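Local atomic coordinates of 3-ketosteroid-delta4-5alpha-dehydrogenase (Rhodococcus jostii, PDB entry 4AT2), a protein that probably uses a bound flavin-adenine dinucleotide to introduce the delta-4 double bond into 3-ketosteroids of the 5alpha series during steroid catabolism. Residues A[87-92]-A[133-138]; A[145-150]-A[187-192]; A[162-167]-A[181-186]; A[262-267]-A[446-451]; A[411-416]-A[426-431]. All coordinates share one frame; numbering follows the deposited sequence.

Contact 1: residues A[87-92]-A[133-138]; sequences IYLGGG and VEHYNW
L89 has CG anti to its own carbonyl carbon (chi1 -56°), which places its two methyls against H135 and Y136 of helix 132-141, while H135 and Y136 both hold CG anti to the backbone N (chi1 -173° and 174°), a torsion that carries each ring out to the leucine. The two methyls divide the work: L89 CD2 meets H135 CD2 at 3.8 Å, and L89 CD1 meets Y136 CD1 at 3.9 Å. Each methyl lies at the edge of its ring, near the ring plane, and the leucine crosses both side chains at about a right angle.

Three residues before Y136, V133 packs against backbone instead of side chain. Its CG2 branch sits 3.5 Å from G90 O and 3.5 Å from G92 C. The backbone conformation of G92 by itself calls for glycine, so the path followed here depends on a residue without a side chain.

The interface is therefore van der Waals packing. The polar end of H135 is engaged away from it, with NE2 bonded to S496 OG. Strand 87-88 is an outer strand of a three-stranded antiparallel sheet beside strand 185-186; helix 132-141 packs on the segment that leaves it, and helix 94-98 borders Y136.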
# COMPACT_ATOMS: atom_id res chain seq x y z
N ILE A 87 -3.65 -11.69 22.55
CA ILE A 87 -3.13 -12.74 21.69
C ILE A 87 -4.35 -13.26 20.93
O ILE A 87 -5.32 -13.70 21.55
CB ILE A 87 -2.48 -13.89 22.50
CG1 ILE A 87 -1.55 -13.35 23.60
CG2 ILE A 87 -1.73 -14.83 21.56
CD1 ILE A 87 -1.02 -14.42 24.54
N TYR A 88 -4.33 -13.14 19.60
CA TYR A 88 -5.48 -13.45 18.76
C TYR A 88 -5.62 -14.95 18.55
O TYR A 88 -4.94 -15.54 17.72
CB TYR A 88 -5.41 -12.69 17.42
CG TYR A 88 -6.75 -12.63 16.75
CD1 TYR A 88 -7.64 -11.59 17.04
CD2 TYR A 88 -7.17 -13.65 15.88
CE1 TYR A 88 -8.90 -11.55 16.46
CE2 TYR A 88 -8.43 -13.61 15.29
CZ TYR A 88 -9.29 -12.57 15.60
OH TYR A 88 -10.54 -12.54 15.05
N LEU A 89 -6.51 -15.58 19.32
CA LEU A 89 -6.65 -17.04 19.30
C LEU A 89 -8.11 -17.43 19.26
O LEU A 89 -8.96 -16.67 19.71
CB LEU A 89 -5.99 -17.63 20.55
CG LEU A 89 -4.51 -17.29 20.77
CD1 LEU A 89 -4.09 -17.76 22.15
CD2 LEU A 89 -3.63 -17.92 19.69
N GLY A 90 -8.41 -18.61 18.73
CA GLY A 90 -9.80 -19.02 18.62
C GLY A 90 -9.94 -20.42 18.11
O GLY A 90 -9.01 -21.23 18.21
N GLY A 91 -11.13 -20.70 17.57
CA GLY A 91 -11.47 -22.02 17.06
C GLY A 91 -12.00 -22.97 18.12
O GLY A 91 -12.12 -24.17 17.88
N GLY A 92 -12.29 -22.42 19.30
CA GLY A 92 -12.79 -23.21 20.43
C GLY A 92 -11.78 -23.44 21.54
O GLY A 92 -11.60 -24.56 21.99
N VAL A 133 -6.14 -23.58 18.85
CA VAL A 133 -6.43 -24.19 20.15
C VAL A 133 -5.18 -24.87 20.72
O VAL A 133 -4.88 -24.70 21.90
CB VAL A 133 -7.64 -25.14 20.06
CG1 VAL A 133 -7.86 -25.92 21.36
CG2 VAL A 133 -8.89 -24.35 19.70
N GLU A 134 -4.45 -25.61 19.89
CA GLU A 134 -3.19 -26.24 20.33
C GLU A 134 -2.22 -25.17 20.85
O GLU A 134 -1.54 -25.37 21.86
CB GLU A 134 -2.54 -27.05 19.20
CG GLU A 134 -1.32 -27.89 19.62
CD GLU A 134 -0.03 -27.09 19.73
OE1 GLU A 134 0.04 -25.96 19.19
OE2 GLU A 134 0.94 -27.58 20.37
N HIS A 135 -2.18 -24.03 20.16
CA HIS A 135 -1.27 -22.96 20.54
C HIS A 135 -1.66 -22.32 21.85
O HIS A 135 -0.78 -22.04 22.68
CB HIS A 135 -1.13 -21.96 19.40
CG HIS A 135 -0.08 -20.91 19.65
ND1 HIS A 135 1.21 -21.21 19.89
CD2 HIS A 135 -0.17 -19.52 19.67
CE1 HIS A 135 1.91 -20.07 20.07
NE2 HIS A 135 1.06 -19.04 19.94
N TYR A 136 -2.96 -22.12 22.07
CA TYR A 136 -3.43 -21.60 23.36
C TYR A 136 -2.97 -22.55 24.48
O TYR A 136 -2.44 -22.11 25.49
CB TYR A 136 -4.96 -21.48 23.40
CG TYR A 136 -5.49 -21.10 24.77
CD1 TYR A 136 -5.50 -19.77 25.19
CD2 TYR A 136 -5.93 -22.07 25.67
CE1 TYR A 136 -5.96 -19.41 26.45
CE2 TYR A 136 -6.39 -21.73 26.94
CZ TYR A 136 -6.41 -20.40 27.32
OH TYR A 136 -6.87 -20.05 28.58
N ASN A 137 -3.20 -23.84 24.28
CA ASN A 137 -2.82 -24.86 25.25
C ASN A 137 -1.31 -24.90 25.50
O ASN A 137 -0.86 -25.11 26.62
CB ASN A 137 -3.35 -26.22 24.80
CG ASN A 137 -4.86 -26.30 24.86
OD1 ASN A 137 -5.50 -25.57 25.62
ND2 ASN A 137 -5.46 -27.18 24.04
N TRP A 138 -0.55 -24.70 24.43
CA TRP A 138 0.90 -24.63 24.50
C TRP A 138 1.36 -23.48 25.36
O TRP A 138 2.24 -23.64 26.21
CB TRP A 138 1.45 -24.52 23.08
CG TRP A 138 2.95 -24.60 22.96
CD1 TRP A 138 3.72 -25.74 22.73
CD2 TRP A 138 3.89 -23.50 23.06
NE1 TRP A 138 5.05 -25.42 22.67
CE2 TRP A 138 5.22 -24.09 22.87
CE3 TRP A 138 3.78 -22.13 23.28
CZ2 TRP A 138 6.37 -23.32 22.89
CZ3 TRP A 138 4.96 -21.36 23.31
CH2 TRP A 138 6.22 -21.95 23.11

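Contact 2: residues A[145-150]-A[187-192]; sequences PFKESF and VPQMDG
P145 O receives two groups from the opposite segment: Q189 N donates a 2.8 Å hydrogen bond to it with an N-H...O angle of 162°, and P188 CA makes a C-H...O contact with the same P145 O at 3.1 Å. The amide stands above the carbonyl plane, 44° out of it, so this straight bond does not lie on a lone pair.

Two waters extend the polar link. One accepts from K147 N and donates to V187 O at 2.8 Å, bridging the backbones where they do not bond directly. The other donates to F146 O and to Q189 OE1, joining the glutamine amide to the main chain across from it.

Among the side chains, Q189 leaves with CG anti to its backbone N (chi1 -170°) and runs on extended, which carries its amide across the K147 chain at a slant; Q189 CD and K147 CB are 3.9 Å apart. Their polar ends converge on D161, with K147 NZ forming a salt bridge to OD1 and Q189 NE2 a hydrogen bond to OD2. With an alanine here in place of Q189, D161 OD2 and the water on F146 O would probably each lose a partner, and the methylenes of K147 would lose their cover. On the other side of the backbone, F146 CE2 rests 4.0 Å from P188 CD, and F146 CD2 approaches V187 O at 3.4 Å.

Neither segment forms a regular strand. The arrangement is that of two extended loops joined by one direct backbone bond and water bridges, beside the small antiparallel sheet of strands 164-165 and 185-186 and close to the flavin site, the V187 side chain lying about 7 Å from the bound FAD.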
# COMPACT_ATOMS: atom_id res chain seq x y z
N PRO A 145 -0.76 -17.41 32.31
CA PRO A 145 -2.05 -17.54 32.97
C PRO A 145 -3.17 -16.75 32.27
O PRO A 145 -2.92 -15.67 31.75
CB PRO A 145 -1.77 -16.94 34.36
CG PRO A 145 -0.78 -15.86 34.09
CD PRO A 145 0.02 -16.28 32.86
N PHE A 146 -4.37 -17.31 32.24
CA PHE A 146 -5.53 -16.59 31.70
C PHE A 146 -6.70 -16.72 32.67
O PHE A 146 -7.00 -17.82 33.15
CB PHE A 146 -5.97 -17.13 30.33
CG PHE A 146 -4.93 -17.00 29.25
CD1 PHE A 146 -4.00 -18.01 29.04
CD2 PHE A 146 -4.91 -15.89 28.41
CE1 PHE A 146 -3.04 -17.91 28.03
CE2 PHE A 146 -3.97 -15.79 27.39
CZ PHE A 146 -3.03 -16.80 27.20
N LYS A 147 -7.35 -15.59 32.96
CA LYS A 147 -8.55 -15.62 33.77
C LYS A 147 -9.73 -16.01 32.89
O LYS A 147 -9.91 -15.43 31.82
CB LYS A 147 -8.81 -14.27 34.40
CG LYS A 147 -9.90 -14.31 35.45
CD LYS A 147 -10.04 -12.95 36.10
CE LYS A 147 -11.23 -12.92 37.05
NZ LYS A 147 -11.18 -11.66 37.84
N GLU A 148 -10.52 -16.98 33.33
CA GLU A 148 -11.63 -17.47 32.52
C GLU A 148 -12.86 -16.57 32.71
O GLU A 148 -13.86 -16.95 33.31
CB GLU A 148 -11.89 -18.98 32.79
CG GLU A 148 -10.68 -19.82 32.40
CD GLU A 148 -10.93 -21.33 32.31
OE1 GLU A 148 -11.64 -21.87 33.18
OE2 GLU A 148 -10.39 -21.96 31.37
N SER A 149 -12.73 -15.34 32.21
CA SER A 149 -13.79 -14.34 32.28
C SER A 149 -13.68 -13.42 31.08
O SER A 149 -12.58 -13.21 30.53
CB SER A 149 -13.71 -13.53 33.57
OG SER A 149 -12.43 -12.93 33.68
N PHE A 150 -14.83 -12.87 30.69
CA PHE A 150 -14.98 -12.09 29.46
C PHE A 150 -15.33 -10.65 29.81
O PHE A 150 -16.20 -10.41 30.65
CB PHE A 150 -16.07 -12.74 28.60
CG PHE A 150 -16.55 -11.89 27.45
CD1 PHE A 150 -15.80 -11.77 26.28
CD2 PHE A 150 -17.79 -11.25 27.51
CE1 PHE A 150 -16.26 -11.01 25.21
CE2 PHE A 150 -18.25 -10.49 26.44
CZ PHE A 150 -17.48 -10.37 25.29
N VAL A 187 -6.13 -12.58 26.77
CA VAL A 187 -5.24 -11.63 27.46
C VAL A 187 -4.70 -12.28 28.73
O VAL A 187 -5.49 -12.70 29.58
CB VAL A 187 -5.99 -10.32 27.81
CG1 VAL A 187 -5.04 -9.28 28.41
CG2 VAL A 187 -6.66 -9.75 26.56
N PRO A 188 -3.37 -12.39 28.86
CA PRO A 188 -2.84 -13.01 30.07
C PRO A 188 -3.25 -12.27 31.35
O PRO A 188 -3.44 -11.06 31.33
CB PRO A 188 -1.33 -12.95 29.86
CG PRO A 188 -1.18 -13.00 28.38
CD PRO A 188 -2.31 -12.17 27.86
N GLN A 189 -3.38 -13.02 32.43
CA GLN A 189 -3.85 -12.49 33.70
C GLN A 189 -2.71 -11.74 34.38
O GLN A 189 -1.64 -12.30 34.64
CB GLN A 189 -4.36 -13.62 34.60
CG GLN A 189 -5.09 -13.15 35.86
CD GLN A 189 -5.61 -14.30 36.70
OE1 GLN A 189 -5.24 -15.46 36.49
NE2 GLN A 189 -6.48 -13.99 37.65
N MET A 190 -2.97 -10.47 34.67
CA MET A 190 -1.97 -9.58 35.25
C MET A 190 -2.67 -8.41 35.93
O MET A 190 -3.65 -7.87 35.40
CB MET A 190 -1.05 -9.06 34.16
CG MET A 190 0.12 -8.24 34.65
SD MET A 190 1.15 -7.77 33.25
CE MET A 190 2.15 -6.49 34.01
N ASP A 191 -2.17 -8.03 37.11
CA ASP A 191 -2.66 -6.84 37.81
C ASP A 191 -1.79 -5.61 37.51
O ASP A 191 -0.58 -5.73 37.27
CB ASP A 191 -2.71 -7.08 39.32
CG ASP A 191 -3.75 -8.12 39.70
OD1 ASP A 191 -4.91 -8.02 39.22
OD2 ASP A 191 -3.42 -9.03 40.48
N GLY A 192 -2.42 -4.44 37.53
CA GLY A 192 -1.72 -3.17 37.30
C GLY A 192 -1.03 -3.09 35.96
O GLY A 192 0.13 -2.67 35.88
O HOH W 1 -5.78 -18.34 36.01
O HOH W 2 -6.55 -12.98 32.13

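Contact 3: residues A[162-167]-A[181-186]; sequences DGLMYS and PAPRGH
M165 and G185 exchange two backbone hydrogen bonds, which define an antiparallel hydrogen-bonded pair: M165 N to G185 O and G185 N to M165 O, each 3.0 Å. Both are bent at the hydrogen (137° and 132°). L164 and H186 form the adjoining non-hydrogen-bonded pair, where H186 CA approaches G163 O at 3.2 Å in a C-H...O contact. A side chain at G185 would probably collide with M165 O and S167 CB.

Two CH-pi contacts supply the aromatic packing. P183 CB stands over the centre of the Y166 ring, 3.8 Å from its centroid. L164 CD1 lies over one face of the H186 imidazole, offset toward the rim, at 3.8 Å from its centroid. That ring is also fixed by NE2 bonding to T93 OG1 and by ND1 donating to R184 O, which lies in the imidazole plane although the donor sits above the carbonyl plane.

Apolar and water-mediated contacts complete the set. Y166 CZ packs on P183 CD at 3.6 Å, and its OH reaches P181 CB. Replacing Y166, a leucine here would probably take away the ring over P183 CB and the hydroxyl's touch on P181. One water accepts from R184 N and donates to S167 OG, a hydroxyl also bonded to S488 O.

This is a short antiparallel ladder, the 164-165 edge of a three-stranded sheet, and the S167 side chain lies about 7 Å from the bound 4-androstene-3,17-dione.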
# COMPACT_ATOMS: atom_id res chain seq x y z
N ASP A 162 -9.45 -9.60 33.21
CA ASP A 162 -10.21 -10.56 32.40
C ASP A 162 -9.39 -11.10 31.24
O ASP A 162 -8.49 -10.43 30.72
CB ASP A 162 -11.52 -9.94 31.91
CG ASP A 162 -12.43 -9.59 33.07
OD1 ASP A 162 -12.81 -10.51 33.83
OD2 ASP A 162 -12.74 -8.40 33.24
N GLY A 163 -9.69 -12.34 30.85
CA GLY A 163 -8.88 -13.03 29.86
C GLY A 163 -9.38 -13.01 28.43
O GLY A 163 -8.65 -13.35 27.51
N LEU A 164 -10.64 -12.63 28.23
CA LEU A 164 -11.22 -12.69 26.88
C LEU A 164 -12.01 -11.43 26.54
O LEU A 164 -12.75 -10.90 27.38
CB LEU A 164 -12.09 -13.95 26.72
CG LEU A 164 -12.62 -14.33 25.33
CD1 LEU A 164 -11.51 -14.77 24.39
CD2 LEU A 164 -13.64 -15.45 25.48
N MET A 165 -11.83 -10.94 25.32
CA MET A 165 -12.48 -9.71 24.87
C MET A 165 -12.52 -9.71 23.35
O MET A 165 -11.62 -10.25 22.72
CB MET A 165 -11.67 -8.51 25.39
CG MET A 165 -12.30 -7.15 25.14
SD MET A 165 -11.30 -5.87 25.95
CE MET A 165 -11.98 -4.40 25.18
N TYR A 166 -13.58 -9.13 22.78
CA TYR A 166 -13.58 -8.85 21.34
C TYR A 166 -12.46 -7.88 21.01
O TYR A 166 -12.24 -6.92 21.75
CB TYR A 166 -14.91 -8.26 20.87
CG TYR A 166 -15.99 -9.31 20.65
CD1 TYR A 166 -15.99 -10.10 19.49
CD2 TYR A 166 -17.00 -9.51 21.60
CE1 TYR A 166 -16.98 -11.06 19.28
CE2 TYR A 166 -17.98 -10.47 21.40
CZ TYR A 166 -17.97 -11.24 20.24
OH TYR A 166 -18.94 -12.20 20.03
N SER A 167 -11.75 -8.13 19.91
CA SER A 167 -10.54 -7.36 19.62
C SER A 167 -10.33 -7.04 18.14
O SER A 167 -9.30 -6.48 17.76
CB SER A 167 -9.30 -8.07 20.22
OG SER A 167 -8.93 -9.22 19.46
N PRO A 181 -19.95 -13.97 15.08
CA PRO A 181 -19.09 -13.28 16.06
C PRO A 181 -18.58 -14.21 17.15
O PRO A 181 -19.34 -15.00 17.71
CB PRO A 181 -20.03 -12.24 16.67
CG PRO A 181 -20.99 -11.93 15.56
CD PRO A 181 -21.23 -13.26 14.89
N ALA A 182 -17.28 -14.13 17.41
CA ALA A 182 -16.67 -14.84 18.53
C ALA A 182 -15.49 -13.98 18.96
O ALA A 182 -14.72 -13.51 18.12
CB ALA A 182 -16.19 -16.22 18.10
N PRO A 183 -15.35 -13.75 20.27
CA PRO A 183 -14.23 -12.98 20.77
C PRO A 183 -12.97 -13.83 20.74
O PRO A 183 -13.02 -15.01 21.11
CB PRO A 183 -14.65 -12.66 22.21
CG PRO A 183 -15.54 -13.80 22.60
CD PRO A 183 -16.28 -14.17 21.34
N ARG A 184 -11.87 -13.23 20.30
CA ARG A 184 -10.62 -13.96 20.13
C ARG A 184 -9.45 -13.25 20.79
O ARG A 184 -8.32 -13.71 20.72
CB ARG A 184 -10.35 -14.20 18.64
CG ARG A 184 -11.44 -15.07 18.01
CD ARG A 184 -11.10 -15.54 16.60
NE ARG A 184 -12.29 -16.20 16.05
CZ ARG A 184 -13.16 -15.60 15.23
NH1 ARG A 184 -12.96 -14.35 14.81
NH2 ARG A 184 -14.23 -16.28 14.83
N GLY A 185 -9.71 -12.12 21.45
CA GLY A 185 -8.64 -11.44 22.18
C GLY A 185 -8.39 -12.13 23.52
O GLY A 185 -9.13 -11.89 24.48
N HIS A 186 -7.37 -12.99 23.57
CA HIS A 186 -6.99 -13.70 24.80
C HIS A 186 -5.92 -12.92 25.50
O HIS A 186 -4.90 -12.61 24.90
CB HIS A 186 -6.48 -15.10 24.48
CG HIS A 186 -7.56 -16.04 23.99
ND1 HIS A 186 -8.26 -15.83 22.85
CD2 HIS A 186 -8.04 -17.23 24.53
CE1 HIS A 186 -9.13 -16.85 22.68
NE2 HIS A 186 -8.99 -17.70 23.71
O HOH W 3 -11.22 -10.79 18.99

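Contact 4: residues A[262-267]-A[446-451]; sequences SFAYND and GFTLGG
The T448 methyl CG2 sits over one face of the F263 ring, offset toward the rim, and lies 3.8 Å from its centroid, 18° off the ring normal. The torsions on both sides matter: F263 holds CG between its backbone N and carbonyl carbon (chi1 66°), bringing the ring over T448, and T448 places OG1 in the same kind of position (chi1 58°), which leaves CG2 anti to its carbonyl carbon and against the ring. The two side chains cross at a slant. A second partner reaches the phenyl at its edge, where G450 O lies near the ring plane, 3.7 Å from F263 CE1.

The other branch of T448 lies beside the serine: OG1 is 3.3 Å from S262 CB. S262 OG accepts from A264 N at 3.2 Å, forming an ST turn. The same hydroxyl is bonded to H288 ND1 and to a water, 2.8 Å from S262 OG, that in turn donates to T448 O at 2.9 Å. Next to T448, F447 lines the pockets of both flavin and steroid.

Chemically, the two branches of T448 are sorted: methyl on phenyl, OG1 beside S262 CB. In this fully buried contact the methyl-phenyl packing is apolar, and a water joins S262 OG to T448 O, with the S262 hydroxyl gripped by an amide, a histidine and that water.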
# COMPACT_ATOMS: atom_id res chain seq x y z
N SER A 262 10.03 -4.85 13.64
CA SER A 262 9.52 -4.21 12.42
C SER A 262 10.46 -3.15 11.86
O SER A 262 11.59 -3.01 12.32
CB SER A 262 8.15 -3.61 12.71
OG SER A 262 8.28 -2.38 13.44
N PHE A 263 9.97 -2.40 10.87
CA PHE A 263 10.72 -1.26 10.32
C PHE A 263 10.14 0.10 10.69
O PHE A 263 10.51 1.11 10.10
CB PHE A 263 10.92 -1.35 8.80
CG PHE A 263 9.65 -1.26 7.97
CD1 PHE A 263 8.87 -2.40 7.71
CD2 PHE A 263 9.27 -0.05 7.37
CE1 PHE A 263 7.73 -2.32 6.90
CE2 PHE A 263 8.14 0.03 6.56
CZ PHE A 263 7.36 -1.11 6.32
N ALA A 264 9.25 0.11 11.69
CA ALA A 264 8.48 1.32 12.02
C ALA A 264 9.34 2.57 12.26
O ALA A 264 8.91 3.68 11.95
CB ALA A 264 7.59 1.07 13.22
N TYR A 265 10.53 2.40 12.81
CA TYR A 265 11.39 3.55 13.10
C TYR A 265 12.47 3.84 12.07
O TYR A 265 13.31 4.72 12.26
CB TYR A 265 11.89 3.50 14.55
CG TYR A 265 10.75 3.88 15.48
CD1 TYR A 265 10.28 5.20 15.51
CD2 TYR A 265 10.12 2.94 16.29
CE1 TYR A 265 9.22 5.56 16.33
CE2 TYR A 265 9.06 3.30 17.13
CZ TYR A 265 8.61 4.61 17.13
OH TYR A 265 7.55 5.00 17.93
N ASN A 266 12.41 3.15 10.94
CA ASN A 266 13.28 3.45 9.82
C ASN A 266 12.59 4.45 8.87
O ASN A 266 11.67 4.08 8.14
CB ASN A 266 13.66 2.13 9.10
CG ASN A 266 14.66 2.34 7.98
OD1 ASN A 266 14.54 3.29 7.20
ND2 ASN A 266 15.63 1.43 7.87
N ASP A 267 13.01 5.71 8.92
CA ASP A 267 12.34 6.77 8.16
C ASP A 267 12.34 6.54 6.65
O ASP A 267 11.31 6.77 5.99
CB ASP A 267 12.95 8.15 8.46
CG ASP A 267 12.69 8.63 9.88
OD1 ASP A 267 11.83 8.09 10.59
OD2 ASP A 267 13.37 9.59 10.30
N GLY A 446 0.41 4.78 14.10
CA GLY A 446 0.43 3.35 13.85
C GLY A 446 1.79 2.71 13.72
O GLY A 446 2.82 3.36 13.92
N PHE A 447 1.77 1.42 13.40
CA PHE A 447 3.00 0.64 13.23
C PHE A 447 2.86 -0.29 12.03
O PHE A 447 1.76 -0.50 11.52
CB PHE A 447 3.43 -0.07 14.55
CG PHE A 447 2.44 -1.09 15.08
CD1 PHE A 447 2.35 -2.37 14.53
CD2 PHE A 447 1.66 -0.79 16.20
CE1 PHE A 447 1.46 -3.32 15.05
CE2 PHE A 447 0.78 -1.73 16.72
CZ PHE A 447 0.67 -2.99 16.14
N THR A 448 3.99 -0.81 11.55
CA THR A 448 4.04 -1.53 10.28
C THR A 448 3.77 -3.02 10.47
O THR A 448 4.07 -3.59 11.53
CB THR A 448 5.43 -1.35 9.62
OG1 THR A 448 6.45 -1.82 10.52
CG2 THR A 448 5.67 0.12 9.32
N LEU A 449 3.17 -3.63 9.45
CA LEU A 449 2.76 -5.05 9.48
C LEU A 449 3.42 -5.85 8.36
O LEU A 449 3.35 -7.09 8.36
CB LEU A 449 1.24 -5.19 9.38
CG LEU A 449 0.42 -4.43 10.44
CD1 LEU A 449 -1.07 -4.47 10.12
CD2 LEU A 449 0.70 -4.96 11.86
N GLY A 450 4.05 -5.16 7.43
CA GLY A 450 4.68 -5.81 6.28
C GLY A 450 6.08 -6.28 6.59
O GLY A 450 6.72 -5.79 7.51
N GLY A 451 6.57 -7.23 5.81
CA GLY A 451 7.96 -7.67 6.01
C GLY A 451 8.30 -8.85 5.14
O GLY A 451 7.70 -9.05 4.08
O HOH W 4 5.50 -2.47 13.75

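Contact 5: residues A[411-416]-A[426-431]; sequences KHAAEG and EWVKPI
A Schellman motif ends helix 401-413, and its closing turn is what the 426-431 segment packs against. G416, with positive phi, is the C-prime residue: G416 N bonds A413 O at 2.9 Å, while the following amide reaches back to H412 O. A type I turn from A413 to G416 occupies the same residues, and the 63/24 backbone angles of G416 favour glycine by themselves.

Into this end V428 inserts one branch. Its CG1, anti to the backbone N (chi1 173°), touches A413 CA at 3.5 Å and A413 CB at 3.6 Å. The same V428 CG1 lies 3.7 Å from G416 C. One methyl thus spans from A413 to G416. The methyl of A413 in turn faces the backbone of the incoming chain, with A413 CB only 3.5 Å from K429 C.

P430 extends the apolar patch along the helix end. Its CG lies 3.8 Å from A414 N, and its CD stands 4.1 Å from A413 CB. The valine therefore reaches both A413 and G416, while the proline ring lies on A413 and A414. All the direct contacts between the two segments are of van der Waals type, and the polar closure is supplied from nearby: G416 O accepts from S425 OG, and N410 OD1 takes the amide of I431.

The contact lies about 33 Å from the centre of the chain. Segment 426-431 leads from a short 3-10 segment toward strand 435-439, whereas K411 and H412 of helix 401-413 meet the second subunit, where K411 NZ and H412 NE2 both bond to A399 O of that subunit.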
# COMPACT_ATOMS: atom_id res chain seq x y z
N LYS A 411 -33.90 9.93 12.16
CA LYS A 411 -35.16 9.36 11.66
C LYS A 411 -35.14 7.84 11.81
O LYS A 411 -36.09 7.22 12.31
CB LYS A 411 -35.37 9.75 10.19
CG LYS A 411 -36.61 9.14 9.56
CD LYS A 411 -36.83 9.66 8.14
CE LYS A 411 -35.98 8.91 7.14
NZ LYS A 411 -34.79 9.69 6.69
N HIS A 412 -34.03 7.23 11.42
CA HIS A 412 -33.90 5.78 11.53
C HIS A 412 -33.59 5.35 12.94
O HIS A 412 -34.06 4.30 13.39
CB HIS A 412 -32.86 5.26 10.55
CG HIS A 412 -33.26 5.47 9.11
ND1 HIS A 412 -34.16 4.68 8.49
CD2 HIS A 412 -32.88 6.44 8.19
CE1 HIS A 412 -34.33 5.11 7.22
NE2 HIS A 412 -33.56 6.19 7.03
N ALA A 413 -32.84 6.16 13.67
CA ALA A 413 -32.44 5.78 15.05
C ALA A 413 -33.64 5.73 16.00
O ALA A 413 -33.59 5.02 17.01
CB ALA A 413 -31.38 6.73 15.58
N ALA A 414 -34.69 6.49 15.70
CA ALA A 414 -35.92 6.46 16.50
C ALA A 414 -36.59 5.08 16.40
O ALA A 414 -37.45 4.73 17.23
CB ALA A 414 -36.87 7.58 16.07
N GLU A 415 -36.19 4.32 15.38
CA GLU A 415 -36.65 2.94 15.17
C GLU A 415 -35.55 1.93 15.53
O GLU A 415 -35.65 0.74 15.18
CB GLU A 415 -37.12 2.76 13.71
CG GLU A 415 -38.22 3.75 13.31
CD GLU A 415 -38.56 3.76 11.83
OE1 GLU A 415 -38.08 2.89 11.06
OE2 GLU A 415 -39.33 4.66 11.41
N GLY A 416 -34.51 2.39 16.22
CA GLY A 416 -33.37 1.53 16.62
C GLY A 416 -32.59 0.97 15.46
O GLY A 416 -31.94 -0.07 15.58
N GLU A 426 -28.48 -1.83 19.91
CA GLU A 426 -28.24 -1.46 21.31
C GLU A 426 -27.56 -0.09 21.47
O GLU A 426 -27.70 0.56 22.51
CB GLU A 426 -27.43 -2.55 22.03
CG GLU A 426 -26.30 -3.15 21.20
CD GLU A 426 -26.67 -4.47 20.51
OE1 GLU A 426 -27.68 -4.52 19.76
OE2 GLU A 426 -25.93 -5.47 20.72
N TRP A 427 -26.79 0.32 20.46
CA TRP A 427 -26.09 1.61 20.49
C TRP A 427 -26.78 2.68 19.67
O TRP A 427 -26.25 3.79 19.52
CB TRP A 427 -24.66 1.45 19.98
CG TRP A 427 -23.83 0.54 20.84
CD1 TRP A 427 -23.27 -0.69 20.49
CD2 TRP A 427 -23.47 0.74 22.24
NE1 TRP A 427 -22.59 -1.23 21.54
CE2 TRP A 427 -22.67 -0.42 22.63
CE3 TRP A 427 -23.70 1.75 23.18
CZ2 TRP A 427 -22.14 -0.56 23.91
CZ3 TRP A 427 -23.17 1.60 24.47
CH2 TRP A 427 -22.41 0.47 24.82
N VAL A 428 -27.93 2.35 19.09
CA VAL A 428 -28.60 3.28 18.18
C VAL A 428 -29.76 3.98 18.87
O VAL A 428 -30.71 3.34 19.32
CB VAL A 428 -29.10 2.53 16.92
CG1 VAL A 428 -29.96 3.45 16.06
CG2 VAL A 428 -27.93 1.99 16.11
N LYS A 429 -29.69 5.31 18.96
CA LYS A 429 -30.82 6.11 19.42
C LYS A 429 -30.59 7.53 18.92
O LYS A 429 -29.45 7.88 18.60
CB LYS A 429 -30.97 6.06 20.94
CG LYS A 429 -29.80 6.66 21.71
CD LYS A 429 -30.14 6.64 23.20
CE LYS A 429 -29.02 7.23 24.04
NZ LYS A 429 -29.49 7.21 25.45
N PRO A 430 -31.65 8.34 18.82
CA PRO A 430 -31.45 9.68 18.28
C PRO A 430 -30.45 10.51 19.08
O PRO A 430 -30.35 10.38 20.31
CB PRO A 430 -32.84 10.31 18.36
CG PRO A 430 -33.77 9.14 18.25
CD PRO A 430 -33.09 8.05 19.03
N ILE A 431 -29.70 11.33 18.36
CA ILE A 431 -28.85 12.32 18.99
C ILE A 431 -29.72 13.48 19.46
O ILE A 431 -30.46 14.07 18.66
CB ILE A 431 -27.77 12.84 18.03
CG1 ILE A 431 -26.91 11.67 17.54
CG2 ILE A 431 -26.89 13.89 18.72
CD1 ILE A 431 -26.02 12.06 16.39

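How the contacts relate
From the N terminus, contact 1 closes first, joining the exit of strand 87-88 to helix 132-141. Contact 2 then closes the loop from 145 to 192, and contact 3, strands 164-165 and 185-186, lies within it. These three touch: I87 N and L89 N bond to H186 O and R184 O, making strand 87-88 the third strand of that sheet, and V187 N bonds to G163 O, linking contacts 2 and 3. Contact 4 spans the longest interval, tying the turn before helix 267-273 to strand 444-452. Contact 5 lies inside that interval yet about 40 Å away between centres, packing segment 426-431 on the end of helix 401-413. No two contacts cross along the chain.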